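Side-chain contacts in putative diflavin flavoprotein A 3 (Synechocystis sp., PDB 6H0C), which probably passes electrons from NADH to oxygen, reducing it to water, this chain being its flavodiiron core of metallo-beta-lactamase-like and flavodoxin-like parts: residues F27-G32 with R195-D200; I147-P150 with G156-C159; A286-N291 with I304-G309; M357-F362 with F367-D372. All blocks are in the same frame, centred on the assembly; numbering follows the deposited sequence.

How the contacts relate
From the N terminus, the loop at 27-32 comes first and meets helix 189-202 in contact 1, which closes a long loop holding much of the metallo-beta-lactamase-like part. Contact 2 is nested inside that loop, where strands 143-148 and 158-162 pair as a hairpin; the two contacts lie about 21 Å apart between centres and do not touch. Contacts 3 and 4 follow in series within the flavodoxin-like part, and no contact crosses another. Both reach the same five-stranded parallel sheet at its outermost strands: contact 3 joins strand 286-291 to helix 297-306, and contact 4 joins helix 353-364 to strand 368-377. Their centres are about 16 Å apart.

Contact 1 of 4, residues F27-G32 with R195-D200; sequences FEIEYG and RRYYFD
Tyr-197, on helix 189-202 of the metallo-beta-lactamase-like part of this flavodiiron core, reaches the loop between strands 14-21 and 37-45 and meets the backbone of a short 3-10 turn at Ile-29 and Glu-30. With chi1 at -174° its CG stands anti to the backbone N, which sends the ring out from the helix toward the loop. The phenol OH donates to Ile-29 O over 2.6 Å, a short bond approached 34° out of the carbonyl plane. Gly-32 N closes the turn by donating to Ile-29 O from the opposite face of that plane, at 2.9 Å, while the phenol OH anchors the same carbonyl to the helix. Glu-30 O lies in the plane of the phenol, at its edge, 3.5 Å from Tyr-197 CE2. The Ile-29 side chain crosses the tyrosine at about a right angle, bringing its CG1 3.8 Å from Tyr-197 OH. Glu-30 takes another course: chi1 of 68° places its CG over the centre of the Tyr-31 ring, while its carboxylate is held by His-177 through a hydrogen bond and by Arg-153 through a salt bridge. One turn apart on the helix, Arg-196 grips Asp-200 side-on, NE and NH2 both donating to OD1, with Arg-196 NE 2.9 Å from Asp-200 OD1.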
loop_
_atom_site.group_PDB
_atom_site.type_symbol
_atom_site.label_atom_id
_atom_site.label_comp_id
_atom_site.label_asym_id
_atom_site.label_seq_id
_atom_site.Cartn_x
_atom_site.Cartn_y
_atom_site.Cartn_z
ATOM N N PHE A 27 -2.135 6.520 13.242
ATOM C CA PHE A 27 -2.929 7.591 12.653
ATOM C C PHE A 27 -2.724 7.589 11.147
ATOM O O PHE A 27 -1.932 8.367 10.609
ATOM C CB PHE A 27 -2.563 8.960 13.240
ATOM C CG PHE A 27 -2.895 9.098 14.693
ATOM C CD1 PHE A 27 -4.218 9.190 15.111
ATOM C CD2 PHE A 27 -1.890 9.125 15.648
ATOM C CE1 PHE A 27 -4.536 9.312 16.463
ATOM C CE2 PHE A 27 -2.198 9.246 16.998
ATOM C CZ PHE A 27 -3.523 9.341 17.407
ATOM N N GLU A 28 -3.420 6.689 10.472
ATOM C CA GLU A 28 -3.430 6.691 9.020
ATOM C C GLU A 28 -4.877 6.681 8.585
ATOM O O GLU A 28 -5.707 6.072 9.250
ATOM C CB GLU A 28 -2.658 5.502 8.468
ATOM C CG GLU A 28 -1.174 5.605 8.745
ATOM C CD GLU A 28 -0.432 4.363 8.336
ATOM O OE1 GLU A 28 -1.054 3.472 7.722
ATOM O OE2 GLU A 28 0.776 4.275 8.636
ATOM N N ILE A 29 -5.184 7.386 7.502
ATOM C CA ILE A 29 -6.577 7.626 7.120
ATOM C C ILE A 29 -7.358 6.311 6.975
ATOM O O ILE A 29 -8.552 6.255 7.278
ATOM C CB ILE A 29 -6.658 8.460 5.797
ATOM C CG1 ILE A 29 -8.035 9.098 5.616
ATOM C CG2 ILE A 29 -6.302 7.623 4.589
ATOM C CD1 ILE A 29 -8.293 10.234 6.554
ATOM N N GLU A 30 -6.680 5.241 6.564
ATOM C CA GLU A 30 -7.383 3.987 6.282
ATOM C C GLU A 30 -7.951 3.305 7.531
ATOM O O GLU A 30 -8.830 2.456 7.415
ATOM C CB GLU A 30 -6.460 3.014 5.546
ATOM C CG GLU A 30 -5.318 2.491 6.394
ATOM C CD GLU A 30 -4.154 2.020 5.548
ATOM O OE1 GLU A 30 -4.072 0.805 5.245
ATOM O OE2 GLU A 30 -3.326 2.877 5.182
ATOM N N TYR A 31 -7.463 3.670 8.715
ATOM C CA TYR A 31 -8.014 3.130 9.965
ATOM C C TYR A 31 -9.127 4.026 10.519
ATOM O O TYR A 31 -9.535 3.882 11.671
ATOM C CB TYR A 31 -6.903 2.941 11.020
ATOM C CG TYR A 31 -5.791 2.049 10.524
ATOM C CD1 TYR A 31 -6.011 0.695 10.304
ATOM C CD2 TYR A 31 -4.530 2.563 10.242
ATOM C CE1 TYR A 31 -5.002 -0.133 9.820
ATOM C CE2 TYR A 31 -3.514 1.746 9.756
ATOM C CZ TYR A 31 -3.758 0.399 9.547
ATOM O OH TYR A 31 -2.764 -0.421 9.064
ATOM N N GLY A 32 -9.630 4.924 9.675
ATOM C CA GLY A 32 -10.586 5.937 10.090
ATOM C C GLY A 32 -11.890 5.454 10.703
ATOM O O GLY A 32 -12.466 6.147 11.537
ATOM N N ARG A 195 -15.043 -2.534 3.186
ATOM C CA ARG A 195 -14.392 -2.889 1.931
ATOM C C ARG A 195 -14.340 -1.705 0.960
ATOM O O ARG A 195 -13.331 -1.502 0.277
ATOM C CB ARG A 195 -15.099 -4.091 1.300
ATOM C CG ARG A 195 -14.709 -5.407 1.969
ATOM C CD ARG A 195 -15.624 -6.535 1.564
ATOM N NE ARG A 195 -15.017 -7.818 1.891
ATOM C CZ ARG A 195 -15.663 -8.980 1.890
ATOM N NH1 ARG A 195 -16.962 -9.021 1.586
ATOM N NH2 ARG A 195 -15.015 -10.099 2.199
ATOM N N ARG A 196 -15.408 -0.914 0.914
ATOM C CA ARG A 196 -15.431 0.284 0.078
ATOM C C ARG A 196 -14.453 1.342 0.604
ATOM O O ARG A 196 -13.738 1.973 -0.169
ATOM C CB ARG A 196 -16.851 0.864 -0.000
ATOM C CG ARG A 196 -16.972 2.170 -0.791
ATOM C CD ARG A 196 -16.819 1.923 -2.273
ATOM N NE ARG A 196 -16.265 3.078 -2.976
ATOM C CZ ARG A 196 -16.953 3.860 -3.799
ATOM N NH1 ARG A 196 -18.236 3.614 -4.032
ATOM N NH2 ARG A 196 -16.356 4.886 -4.393
ATOM N N TYR A 197 -14.431 1.537 1.918
ATOM C CA TYR A 197 -13.555 2.529 2.521
ATOM C C TYR A 197 -12.097 2.141 2.276
ATOM O O TYR A 197 -11.243 2.986 1.988
ATOM C CB TYR A 197 -13.841 2.652 4.020
ATOM C CG TYR A 197 -13.077 3.765 4.690
ATOM C CD1 TYR A 197 -13.394 5.097 4.439
ATOM C CD2 TYR A 197 -12.025 3.494 5.562
ATOM C CE1 TYR A 197 -12.688 6.128 5.046
ATOM C CE2 TYR A 197 -11.320 4.513 6.171
ATOM C CZ TYR A 197 -11.654 5.829 5.912
ATOM O OH TYR A 197 -10.955 6.851 6.517
ATOM N N TYR A 198 -11.832 0.844 2.383
ATOM C CA TYR A 198 -10.516 0.295 2.112
ATOM C C TYR A 198 -10.118 0.603 0.669
ATOM O O TYR A 198 -9.031 1.133 0.414
ATOM C CB TYR A 198 -10.509 -1.214 2.379
ATOM C CG TYR A 198 -9.153 -1.886 2.255
ATOM C CD1 TYR A 198 -8.671 -2.311 1.015
ATOM C CD2 TYR A 198 -8.362 -2.115 3.380
ATOM C CE1 TYR A 198 -7.441 -2.938 0.898
ATOM C CE2 TYR A 198 -7.125 -2.748 3.277
ATOM C CZ TYR A 198 -6.671 -3.163 2.036
ATOM O OH TYR A 198 -5.444 -3.789 1.934
ATOM N N PHE A 199 -10.997 0.288 -0.277
ATOM C CA PHE A 199 -10.720 0.611 -1.676
ATOM C C PHE A 199 -10.438 2.100 -1.875
ATOM O O PHE A 199 -9.450 2.477 -2.501
ATOM C CB PHE A 199 -11.879 0.192 -2.576
ATOM C CG PHE A 199 -11.672 0.553 -4.023
ATOM C CD1 PHE A 199 -12.015 1.812 -4.494
ATOM C CD2 PHE A 199 -11.112 -0.359 -4.904
ATOM C CE1 PHE A 199 -11.817 2.153 -5.824
ATOM C CE2 PHE A 199 -10.918 -0.027 -6.239
ATOM C CZ PHE A 199 -11.269 1.231 -6.700
ATOM N N ASP A 200 -11.323 2.936 -1.346
ATOM C CA ASP A 200 -11.223 4.379 -1.505
ATOM C C ASP A 200 -9.921 4.954 -0.966
ATOM O O ASP A 200 -9.312 5.818 -1.595
ATOM C CB ASP A 200 -12.396 5.068 -0.816
ATOM C CG ASP A 200 -13.715 4.839 -1.540
ATOM O OD1 ASP A 200 -13.691 4.361 -2.702
ATOM O OD2 ASP A 200 -14.768 5.152 -0.942
#

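Contact 2 of 4, residues I147-P150 with G156-C159; sequences IPTP and GQLC
Ile-147 and Cys-159 form an antiparallel hydrogen-bonded pair at the end of a beta hairpin in the metallo-beta-lactamase-like part. Three backbone bonds hold the two segments: Ile-147 N to Cys-159 O and Cys-159 N to Ile-147 O, both 2.8 Å, then Thr-149 N to Gln-157 O at 2.9 Å, just past the last bridge. Pro-148, which has no N-H to give, occupies the non-hydrogen-bonded position opposite Leu-158.

A fourth bond joins side chains. Gln-157 runs out extended from its backbone, and its NE2 donates almost straight to Thr-149 OG1, 2.8 Å away and only 3° out of the amide plane. Thr-149 chi1 of 53° sets OG1 between its own backbone N and carbonyl carbon, facing the partner strand; Cys-159 SG comes within 3.5 Å of Thr-149 OG1.

The apolar contacts are two. Leu-158 runs beside the proline ring on the same face of the sheet, with its CD1 3.9 Å from Pro-148 CD; on the other face Ile-147 CB lies 4.4 Å from Cys-159 CB.

Helix 207-217 packs on Ile-147, Thr-149 and Cys-159, Leu-158 is hydrogen-bonded through its backbone to Gly-82, and strand 143-148 runs between strands 135-137 and 158-162 in the sheet.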
loop_
_atom_site.group_PDB
_atom_site.type_symbol
_atom_site.label_atom_id
_atom_site.label_comp_id
_atom_site.label_asym_id
_atom_site.label_seq_id
_atom_site.Cartn_x
_atom_site.Cartn_y
_atom_site.Cartn_z
ATOM N N ILE A 147 2.631 -13.217 -9.368
ATOM C CA ILE A 147 2.112 -12.113 -10.170
ATOM C C ILE A 147 2.444 -10.762 -9.535
ATOM O O ILE A 147 1.770 -10.350 -8.579
ATOM C CB ILE A 147 0.568 -12.180 -10.335
ATOM C CG1 ILE A 147 0.113 -13.580 -10.758
ATOM C CG2 ILE A 147 0.104 -11.103 -11.319
ATOM C CD1 ILE A 147 -0.350 -14.451 -9.622
ATOM N N PRO A 148 3.485 -10.074 -10.048
ATOM C CA PRO A 148 3.761 -8.699 -9.600
ATOM C C PRO A 148 2.559 -7.766 -9.832
ATOM O O PRO A 148 1.964 -7.771 -10.909
ATOM C CB PRO A 148 4.965 -8.282 -10.462
ATOM C CG PRO A 148 5.653 -9.578 -10.793
ATOM C CD PRO A 148 4.516 -10.566 -10.984
ATOM N N THR A 149 2.191 -6.984 -8.825
ATOM C CA THR A 149 1.063 -6.077 -8.980
ATOM C C THR A 149 1.415 -4.718 -8.381
ATOM O O THR A 149 0.819 -4.287 -7.392
ATOM C CB THR A 149 -0.220 -6.641 -8.325
ATOM O OG1 THR A 149 0.048 -6.999 -6.964
ATOM C CG2 THR A 149 -0.709 -7.877 -9.077
ATOM N N PRO A 150 2.396 -4.039 -8.982
ATOM C CA PRO A 150 2.930 -2.793 -8.434
ATOM C C PRO A 150 1.915 -1.662 -8.397
ATOM O O PRO A 150 1.082 -1.537 -9.299
ATOM C CB PRO A 150 4.069 -2.449 -9.403
ATOM C CG PRO A 150 3.668 -3.096 -10.692
ATOM C CD PRO A 150 3.059 -4.404 -10.245
ATOM N N GLY A 156 6.643 -2.876 -4.600
ATOM C CA GLY A 156 7.128 -4.242 -4.624
ATOM C C GLY A 156 6.031 -5.270 -4.468
ATOM O O GLY A 156 6.308 -6.439 -4.201
ATOM N N GLN A 157 4.780 -4.849 -4.634
ATOM C CA GLN A 157 3.676 -5.752 -4.332
ATOM C C GLN A 157 3.677 -6.971 -5.249
ATOM O O GLN A 157 3.886 -6.859 -6.461
ATOM C CB GLN A 157 2.332 -5.038 -4.428
ATOM C CG GLN A 157 1.165 -5.889 -3.963
ATOM C CD GLN A 157 -0.123 -5.106 -3.952
ATOM O OE1 GLN A 157 -0.417 -4.394 -2.995
ATOM N NE2 GLN A 157 -0.888 -5.210 -5.026
ATOM N N LEU A 158 3.425 -8.127 -4.647
ATOM C CA LEU A 158 3.517 -9.406 -5.327
ATOM C C LEU A 158 2.401 -10.322 -4.871
ATOM O O LEU A 158 2.300 -10.629 -3.685
ATOM C CB LEU A 158 4.870 -10.047 -5.042
ATOM C CG LEU A 158 5.130 -11.395 -5.709
ATOM C CD1 LEU A 158 5.334 -11.219 -7.212
ATOM C CD2 LEU A 158 6.331 -12.073 -5.069
ATOM N N CYS A 159 1.548 -10.745 -5.798
ATOM C CA CYS A 159 0.503 -11.712 -5.475
ATOM C C CYS A 159 0.964 -13.116 -5.836
ATOM O O CYS A 159 1.842 -13.287 -6.676
ATOM C CB CYS A 159 -0.802 -11.387 -6.213
ATOM S SG CYS A 159 -1.573 -9.803 -5.767
#

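Contact 3 of 4, residues A286-N291 with I304-G309; sequences AVTAIN and IGKSAG
Lys-306 of segment 304-309 reaches back to Thr-288 on strand 286-291 and makes with it the one direct touch between the two segments. The side chain leaves CB with CG set between the backbone N and the carbonyl carbon, chi1 87°. From CB through CG and CD the chain is extended and serves to span the gap, for even the nearest backbones, at Thr-288 and Ser-307, stand 8.4 Å apart from CA to CA. CE is the first atom to arrive, 3.7 Å from Thr-288 OG1. A bend at the last torsion, chi4 -62°, then turns the ammonium inward, and NZ donates to Thr-288 OG1 over 2.8 Å. At that point NZ also lies 3.6 Å from Thr-288 CB and 3.8 Å from Thr-288 CG2. Asn-257 ND2 also bonds to OG1, which probably gives the hydroxyl oxygen two donors. Strand 286-291 is an outermost strand of the parallel sheet beside 257-262; helix 297-306, whose Ala-303 meets Thr-288, carries the chain over 257-262 to strand 309-313 as a beta-alpha-beta crossover.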
loop_
_atom_site.group_PDB
_atom_site.type_symbol
_atom_site.label_atom_id
_atom_site.label_comp_id
_atom_site.label_asym_id
_atom_site.label_seq_id
_atom_site.Cartn_x
_atom_site.Cartn_y
_atom_site.Cartn_z
ATOM N N ALA A 286 -10.693 12.506 -9.434
ATOM C CA ALA A 286 -9.750 11.388 -9.490
ATOM C C ALA A 286 -8.354 11.805 -9.027
ATOM O O ALA A 286 -7.959 12.966 -9.185
ATOM C CB ALA A 286 -9.680 10.817 -10.912
ATOM N N VAL A 287 -7.613 10.854 -8.463
ATOM C CA VAL A 287 -6.222 11.081 -8.086
ATOM C C VAL A 287 -5.321 10.027 -8.712
ATOM O O VAL A 287 -5.602 8.832 -8.639
ATOM C CB VAL A 287 -6.012 11.054 -6.556
ATOM C CG1 VAL A 287 -4.519 11.148 -6.216
ATOM C CG2 VAL A 287 -6.797 12.176 -5.876
ATOM N N THR A 288 -4.250 10.494 -9.348
ATOM C CA THR A 288 -3.179 9.640 -9.823
ATOM C C THR A 288 -1.985 9.874 -8.914
ATOM O O THR A 288 -1.259 10.858 -9.044
ATOM C CB THR A 288 -2.803 9.936 -11.286
ATOM O OG1 THR A 288 -3.887 9.558 -12.142
ATOM C CG2 THR A 288 -1.555 9.163 -11.688
ATOM N N ALA A 289 -1.811 8.979 -7.955
ATOM C CA ALA A 289 -0.668 9.048 -7.072
ATOM C C ALA A 289 0.618 8.731 -7.838
ATOM O O ALA A 289 0.645 7.854 -8.698
ATOM C CB ALA A 289 -0.849 8.090 -5.908
ATOM N N ILE A 290 1.679 9.460 -7.519
ATOM C CA ILE A 290 2.995 9.212 -8.080
ATOM C C ILE A 290 4.015 9.121 -6.951
ATOM O O ILE A 290 4.178 10.068 -6.167
ATOM C CB ILE A 290 3.419 10.324 -9.043
ATOM C CG1 ILE A 290 2.441 10.421 -10.213
ATOM C CG2 ILE A 290 4.857 10.105 -9.504
ATOM C CD1 ILE A 290 2.630 9.346 -11.236
ATOM N N ASN A 291 4.674 7.971 -6.855
ATOM C CA ASN A 291 5.786 7.778 -5.934
ATOM C C ASN A 291 7.055 8.234 -6.652
ATOM O O ASN A 291 7.539 7.558 -7.561
ATOM C CB ASN A 291 5.864 6.305 -5.499
ATOM C CG ASN A 291 7.004 6.021 -4.528
ATOM O OD1 ASN A 291 7.974 6.768 -4.446
ATOM N ND2 ASN A 291 6.896 4.912 -3.803
ATOM N N ILE A 304 0.919 14.436 -15.473
ATOM C CA ILE A 304 0.819 15.887 -15.603
ATOM C C ILE A 304 0.068 16.274 -16.887
ATOM O O ILE A 304 -0.668 17.269 -16.927
ATOM C CB ILE A 304 2.212 16.551 -15.594
ATOM C CG1 ILE A 304 2.868 16.420 -14.212
ATOM C CG2 ILE A 304 2.104 18.021 -15.985
ATOM C CD1 ILE A 304 2.047 17.026 -13.084
ATOM N N GLY A 305 0.246 15.468 -17.927
ATOM C CA GLY A 305 -0.434 15.680 -19.190
ATOM C C GLY A 305 -1.950 15.535 -19.121
ATOM O O GLY A 305 -2.659 16.135 -19.929
ATOM N N LYS A 306 -2.459 14.752 -18.168
ATOM C CA LYS A 306 -3.908 14.581 -18.065
ATOM C C LYS A 306 -4.530 15.230 -16.813
ATOM O O LYS A 306 -5.747 15.181 -16.630
ATOM C CB LYS A 306 -4.271 13.087 -18.129
ATOM C CG LYS A 306 -4.242 12.332 -16.812
ATOM C CD LYS A 306 -4.542 10.838 -17.033
ATOM C CE LYS A 306 -4.734 10.073 -15.711
ATOM N NZ LYS A 306 -3.513 10.069 -14.844
ATOM N N SER A 307 -3.718 15.863 -15.968
ATOM C CA SER A 307 -4.245 16.403 -14.711
ATOM C C SER A 307 -4.722 17.846 -14.833
ATOM O O SER A 307 -4.251 18.601 -15.685
ATOM C CB SER A 307 -3.197 16.313 -13.594
ATOM O OG SER A 307 -2.056 17.109 -13.889
ATOM N N ALA A 308 -5.659 18.212 -13.963
ATOM C CA ALA A 308 -6.161 19.576 -13.876
ATOM C C ALA A 308 -5.411 20.328 -12.785
ATOM O O ALA A 308 -5.386 21.561 -12.755
ATOM C CB ALA A 308 -7.666 19.581 -13.597
ATOM N N GLY A 309 -4.816 19.566 -11.874
ATOM C CA GLY A 309 -3.990 20.126 -10.822
ATOM C C GLY A 309 -2.933 19.111 -10.439
ATOM O O GLY A 309 -3.067 17.930 -10.761
#

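Contact 4 of 4, residues M357-F362 with F367-D372; sequences MLENKF and FSFGFD
Phe-367 enters the contact by its backbone as well as its ring, both against Phe-362 of helix 353-364. Its N donates to Phe-362 O over 3.1 Å, with a nearly straight N-H...O angle of 166°. The same carbonyl oxygen lies in the plane of the Phe-367 ring, at its edge, 3.3 Å from CD2. The two rings form an offset edge-to-face pair: the edge of Phe-362 is turned to the face of Phe-367, planes at 87°, centroids 5.9 Å apart. Their closest side-chain approach is Phe-362 CD1 to Phe-367 CD2, 4.0 Å. Phe-310 adds edge-to-face contacts to both rings, drawing strand 309-313 into the cluster.

Ser-368 and, two residues on, Gly-370 hydrogen-bond through their backbones to Cys-342 of strand 341-348. Between them Phe-369 turns back to the helix; with chi1 -68° its CG stands beside the backbone N, and the ring extends until CZ lies 3.5 Å from Glu-359 O, which sits at the ring edge. Phe-369 CZ is also 4.1 Å from Phe-362 CB. The Glu-359 carboxylate engages Thr-373 by a hydrogen bond and Arg-375 by a salt bridge, farther along the same strand.

This packing of helix 353-364 on the strand that follows it belongs to the beta-alpha-beta unit of strand 341-348, helix 353-364 and strand 368-377, at an outermost strand of the parallel sheet of the flavodoxin-like fold.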
loop_
_atom_site.group_PDB
_atom_site.type_symbol
_atom_site.label_atom_id
_atom_site.label_comp_id
_atom_site.label_asym_id
_atom_site.label_seq_id
_atom_site.Cartn_x
_atom_site.Cartn_y
_atom_site.Cartn_z
ATOM N N MET A 357 11.163 25.481 -0.556
ATOM C CA MET A 357 11.734 25.440 -1.900
ATOM C C MET A 357 10.640 25.202 -2.946
ATOM O O MET A 357 10.520 25.947 -3.922
ATOM C CB MET A 357 12.812 24.355 -1.987
ATOM C CG MET A 357 13.557 24.300 -3.317
ATOM S SD MET A 357 12.705 23.340 -4.592
ATOM C CE MET A 357 12.754 21.680 -3.899
ATOM N N LEU A 358 9.832 24.169 -2.730
ATOM C CA LEU A 358 8.751 23.845 -3.655
ATOM C C LEU A 358 7.716 24.973 -3.786
ATOM O O LEU A 358 7.301 25.324 -4.898
ATOM C CB LEU A 358 8.063 22.552 -3.220
ATOM C CG LEU A 358 8.868 21.265 -3.407
ATOM C CD1 LEU A 358 8.121 20.097 -2.789
ATOM C CD2 LEU A 358 9.151 21.015 -4.886
ATOM N N GLU A 359 7.295 25.534 -2.659
ATOM C CA GLU A 359 6.306 26.600 -2.683
ATOM C C GLU A 359 6.823 27.769 -3.522
ATOM O O GLU A 359 6.118 28.296 -4.383
ATOM C CB GLU A 359 5.981 27.052 -1.257
ATOM C CG GLU A 359 4.987 28.207 -1.157
ATOM C CD GLU A 359 4.586 28.503 0.279
ATOM O OE1 GLU A 359 5.487 28.705 1.120
ATOM O OE2 GLU A 359 3.371 28.519 0.565
ATOM N N ASN A 360 8.073 28.144 -3.276
ATOM C CA ASN A 360 8.715 29.247 -3.982
ATOM C C ASN A 360 8.862 29.013 -5.472
ATOM O O ASN A 360 8.625 29.919 -6.273
ATOM C CB ASN A 360 10.093 29.515 -3.396
ATOM C CG ASN A 360 10.025 30.264 -2.106
ATOM O OD1 ASN A 360 9.082 31.018 -1.869
ATOM N ND2 ASN A 360 11.022 30.068 -1.255
ATOM N N LYS A 361 9.274 27.802 -5.839
ATOM C CA LYS A 361 9.495 27.483 -7.244
ATOM C C LYS A 361 8.177 27.500 -8.015
ATOM O O LYS A 361 8.111 28.017 -9.131
ATOM C CB LYS A 361 10.201 26.128 -7.387
ATOM C CG LYS A 361 11.721 26.250 -7.448
ATOM C CD LYS A 361 12.229 27.170 -6.357
ATOM C CE LYS A 361 13.698 27.505 -6.519
ATOM N NZ LYS A 361 14.220 28.195 -5.298
ATOM N N PHE A 362 7.124 26.965 -7.412
ATOM C CA PHE A 362 5.829 26.946 -8.070
ATOM C C PHE A 362 5.228 28.354 -8.125
ATOM O O PHE A 362 4.624 28.736 -9.134
ATOM C CB PHE A 362 4.890 25.956 -7.373
ATOM C CG PHE A 362 5.246 24.516 -7.635
ATOM C CD1 PHE A 362 5.534 24.086 -8.925
ATOM C CD2 PHE A 362 5.320 23.599 -6.599
ATOM C CE1 PHE A 362 5.879 22.759 -9.176
ATOM C CE2 PHE A 362 5.668 22.276 -6.845
ATOM C CZ PHE A 362 5.946 21.856 -8.128
ATOM N N PHE A 367 2.129 29.508 -10.873
ATOM C CA PHE A 367 0.978 28.681 -10.529
ATOM C C PHE A 367 0.159 29.302 -9.415
ATOM O O PHE A 367 0.692 29.993 -8.546
ATOM C CB PHE A 367 1.417 27.276 -10.122
ATOM C CG PHE A 367 2.098 26.525 -11.218
ATOM C CD1 PHE A 367 1.360 25.819 -12.150
ATOM C CD2 PHE A 367 3.475 26.537 -11.330
ATOM C CE1 PHE A 367 1.986 25.135 -13.164
ATOM C CE2 PHE A 367 4.105 25.854 -12.343
ATOM C CZ PHE A 367 3.360 25.155 -13.263
ATOM N N SER A 368 -1.145 29.065 -9.454
ATOM C CA SER A 368 -2.017 29.430 -8.345
ATOM C C SER A 368 -2.159 28.230 -7.421
ATOM O O SER A 368 -2.076 27.078 -7.860
ATOM C CB SER A 368 -3.380 29.890 -8.848
ATOM O OG SER A 368 -3.240 30.968 -9.754
ATOM N N PHE A 369 -2.364 28.497 -6.140
ATOM C CA PHE A 369 -2.396 27.419 -5.172
ATOM C C PHE A 369 -3.827 27.023 -4.795
ATOM O O PHE A 369 -4.703 27.873 -4.681
ATOM C CB PHE A 369 -1.579 27.824 -3.951
ATOM C CG PHE A 369 -0.101 27.934 -4.235
ATOM C CD1 PHE A 369 0.751 26.858 -3.993
ATOM C CD2 PHE A 369 0.437 29.097 -4.762
ATOM C CE1 PHE A 369 2.115 26.947 -4.259
ATOM C CE2 PHE A 369 1.800 29.188 -5.028
ATOM C CZ PHE A 369 2.637 28.113 -4.778
ATOM N N GLY A 370 -4.059 25.723 -4.628
ATOM C CA GLY A 370 -5.393 25.199 -4.362
ATOM C C GLY A 370 -5.726 25.037 -2.889
ATOM O O GLY A 370 -6.884 24.871 -2.520
ATOM N N PHE A 371 -4.697 25.050 -2.051
ATOM C CA PHE A 371 -4.870 25.191 -0.612
ATOM C C PHE A 371 -3.608 25.820 -0.066
ATOM O O PHE A 371 -2.580 25.850 -0.748
ATOM C CB PHE A 371 -5.172 23.847 0.082
ATOM C CG PHE A 371 -4.197 22.735 -0.242
ATOM C CD1 PHE A 371 -4.625 21.599 -0.907
ATOM C CD2 PHE A 371 -2.863 22.812 0.147
ATOM C CE1 PHE A 371 -3.740 20.570 -1.193
ATOM C CE2 PHE A 371 -1.973 21.788 -0.140
ATOM C CZ PHE A 371 -2.413 20.665 -0.810
ATOM N N ASP A 372 -3.683 26.342 1.150
ATOM C CA ASP A 372 -2.503 26.910 1.781
ATOM C C ASP A 372 -1.489 25.800 2.051
ATOM O O ASP A 372 -1.857 24.721 2.516
ATOM C CB ASP A 372 -2.879 27.635 3.073
ATOM C CG ASP A 372 -3.760 28.846 2.825
ATOM O OD1 ASP A 372 -3.523 29.550 1.821
ATOM O OD2 ASP A 372 -4.689 29.094 3.628
#